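Local coordinates for protein xyloglucan-specific endo-beta-1,4-glucanase BoGH5A (Bacteroides ovatus, PDB 3ZMR) that hydrolyses internal beta-1,4-glucosidic linkages in the xyloglucan backbone with retention of configuration, releasing xyloglucan oligosaccharides, at residues F132-V137 against E147-N152. Residues are numbered along the deposited sequence; the frame is centred on the assembly and turned at random.
Sequences FEAVIV and ETCWGN. With BGC (beta-D-glucopyranose), chain C; XYS (alpha-D-xylopyranose), chain B; BGC (beta-D-glucopyranose), chain D; EDO (1,2-ethanediol), chain K.
The backbones of F132 and E147 come closest, 4.4 Å between their CA atoms, and from there 132-137 runs into the short strand 136-137 while 147-152 folds into a type I turn from T148 to G151. The W150 indole lies flat between protein and sugar: A134 CA sits over one face, 3.6 Å from the centroid of the six-membered ring in a CH-pi contact, and a glucose of the bound xyloglucan fragment reaches over the rim of the opposite face, its O4 3.3 Å from W150 CD1. A weak, bent hydrogen bond from W150 NE1 to V135 O (2.9 Å, 123°) further restrains the indole. Replacing W150 by an alanine is likely to take away the indole surface beside that glucose and leave V135 O without its indole donor. With SG between its backbone N and carbonyl carbon (chi1 75°), C149 points the sulfur at 132-137, against A134 CB and, at 3.7 Å, I136 CD1. At the far end E147 CB touches the F132 ring obliquely, while the E147 carboxylate leads away to a salt bridge with K196 and a hydrogen bond with T154. V137 N donates an almost straight hydrogen bond to xylose O5 (3.0 Å). Together the segments line part of the substrate cleft of this family 5 TIM barrel.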
# COMPACT_ATOMS: atom_id res chain seq x y z
N PHE A 132 12.96 -8.81 -10.24
CA PHE A 132 13.83 -8.09 -9.30
C PHE A 132 13.58 -8.44 -7.84
O PHE A 132 14.47 -8.20 -7.00
CB PHE A 132 13.80 -6.57 -9.50
CG PHE A 132 14.63 -6.12 -10.67
CD1 PHE A 132 16.02 -6.11 -10.59
CD2 PHE A 132 14.04 -5.71 -11.84
CE1 PHE A 132 16.79 -5.69 -11.68
CE2 PHE A 132 14.79 -5.28 -12.92
CZ PHE A 132 16.17 -5.29 -12.84
N GLU A 133 12.42 -9.01 -7.50
CA GLU A 133 12.15 -9.43 -6.14
C GLU A 133 12.56 -10.92 -5.86
O GLU A 133 12.41 -11.40 -4.75
CB GLU A 133 10.68 -9.24 -5.78
CG GLU A 133 9.71 -10.32 -6.21
CD GLU A 133 9.26 -10.34 -7.64
OE1 GLU A 133 10.00 -9.91 -8.57
OE2 GLU A 133 8.11 -10.84 -7.86
N ALA A 134 13.04 -11.61 -6.89
CA ALA A 134 13.44 -13.03 -6.75
C ALA A 134 14.65 -13.15 -5.78
O ALA A 134 15.69 -12.49 -5.94
CB ALA A 134 13.81 -13.59 -8.11
N VAL A 135 14.47 -13.98 -4.77
CA VAL A 135 15.48 -14.23 -3.75
C VAL A 135 15.55 -15.75 -3.49
O VAL A 135 14.53 -16.44 -3.52
CB VAL A 135 15.19 -13.48 -2.42
CG1 VAL A 135 15.45 -11.99 -2.60
CG2 VAL A 135 13.78 -13.78 -1.90
N ILE A 136 16.76 -16.25 -3.26
CA ILE A 136 16.95 -17.60 -2.75
C ILE A 136 16.96 -17.45 -1.22
O ILE A 136 17.75 -16.67 -0.67
CB ILE A 136 18.23 -18.24 -3.30
CG1 ILE A 136 18.23 -18.26 -4.84
CG2 ILE A 136 18.45 -19.61 -2.68
CD1 ILE A 136 17.07 -18.94 -5.50
N VAL A 137 16.06 -18.16 -0.57
CA VAL A 137 15.87 -18.03 0.88
C VAL A 137 16.33 -19.31 1.57
O VAL A 137 15.80 -20.39 1.34
CB VAL A 137 14.40 -17.76 1.26
CG1 VAL A 137 14.29 -17.49 2.76
CG2 VAL A 137 13.86 -16.58 0.49
N GLU A 147 18.16 -11.06 -9.99
CA GLU A 147 16.87 -10.97 -10.68
C GLU A 147 16.55 -12.15 -11.56
O GLU A 147 15.44 -12.25 -12.08
CB GLU A 147 16.76 -9.65 -11.44
CG GLU A 147 17.47 -9.55 -12.78
CD GLU A 147 18.97 -9.39 -12.74
OE1 GLU A 147 19.59 -9.39 -11.64
OE2 GLU A 147 19.54 -9.26 -13.85
N THR A 148 17.54 -13.01 -11.81
CA THR A 148 17.38 -14.19 -12.68
C THR A 148 17.15 -15.46 -11.88
O THR A 148 16.97 -16.54 -12.49
CB THR A 148 18.59 -14.40 -13.61
OG1 THR A 148 19.74 -14.82 -12.86
CG2 THR A 148 18.87 -13.13 -14.41
N CYS A 149 17.14 -15.39 -10.55
CA CYS A 149 17.22 -16.63 -9.75
C CYS A 149 15.92 -17.43 -9.68
O CYS A 149 15.91 -18.57 -9.19
CB CYS A 149 17.81 -16.40 -8.36
SG CYS A 149 16.78 -15.61 -7.14
N TRP A 150 14.82 -16.82 -10.13
CA TRP A 150 13.54 -17.55 -10.27
C TRP A 150 13.19 -17.83 -11.73
O TRP A 150 12.04 -18.14 -12.03
CB TRP A 150 12.42 -16.82 -9.54
CG TRP A 150 12.52 -16.82 -8.04
CD1 TRP A 150 13.44 -17.51 -7.24
CD2 TRP A 150 11.66 -16.12 -7.12
NE1 TRP A 150 13.19 -17.27 -5.91
CE2 TRP A 150 12.11 -16.42 -5.80
CE3 TRP A 150 10.56 -15.25 -7.28
CZ2 TRP A 150 11.51 -15.88 -4.69
CZ3 TRP A 150 9.98 -14.72 -6.15
CH2 TRP A 150 10.44 -15.03 -4.89
N GLY A 151 14.16 -17.69 -12.62
CA GLY A 151 14.03 -18.17 -13.99
C GLY A 151 13.72 -17.15 -15.06
O GLY A 151 13.58 -17.51 -16.23
N ASN A 152 13.56 -15.88 -14.67
CA ASN A 152 13.39 -14.82 -15.65
C ASN A 152 14.68 -14.14 -16.04
O ASN A 152 15.59 -14.07 -15.23
CB ASN A 152 12.40 -13.77 -15.12
CG ASN A 152 10.97 -14.29 -15.16
OD1 ASN A 152 10.50 -14.69 -16.23
ND2 ASN A 152 10.30 -14.32 -14.03
C2 BGC C . 9.01 -19.63 -5.44
C3 BGC C . 10.45 -19.94 -5.85
C4 BGC C . 10.49 -20.31 -7.34
C5 BGC C . 9.72 -19.30 -8.18
C6 BGC C . 9.64 -19.67 -9.64
C1 BGC C . 8.36 -18.64 -6.38
O2 BGC C . 8.98 -19.14 -4.10
O3 BGC C . 10.97 -20.96 -4.97
O4 BGC C . 11.83 -20.32 -7.88
O5 BGC C . 8.39 -19.15 -7.71
O6 BGC C . 8.95 -20.92 -9.79
C1 XYS B . 13.99 -21.25 -2.24
C2 XYS B . 12.94 -21.68 -1.22
C3 XYS B . 11.62 -20.96 -1.49
C4 XYS B . 11.86 -19.45 -1.56
C5 XYS B . 12.99 -19.12 -2.55
O2 XYS B . 12.76 -23.10 -1.26
O3 XYS B . 10.69 -21.29 -0.45
O4 XYS B . 10.65 -18.74 -1.89
O5 XYS B . 14.18 -19.83 -2.21
C2 BGC D . 13.71 -21.56 -8.60
C3 BGC D . 14.70 -22.67 -8.28
C4 BGC D . 15.26 -22.41 -6.88
C5 BGC D . 14.17 -22.17 -5.82
C6 BGC D . 14.72 -21.83 -4.43
C1 BGC D . 12.67 -21.40 -7.48
O2 BGC D . 13.08 -21.87 -9.85
O3 BGC D . 15.76 -22.76 -9.24
O4 BGC D . 16.01 -23.55 -6.54
O5 BGC D . 13.32 -21.09 -6.24
O6 BGC D . 13.60 -21.71 -3.54
C1 EDO K . 9.95 -18.05 -14.69
O1 EDO K . 9.79 -18.68 -13.42
C2 EDO K . 10.34 -19.00 -15.80
O2 EDO K . 9.59 -20.21 -15.72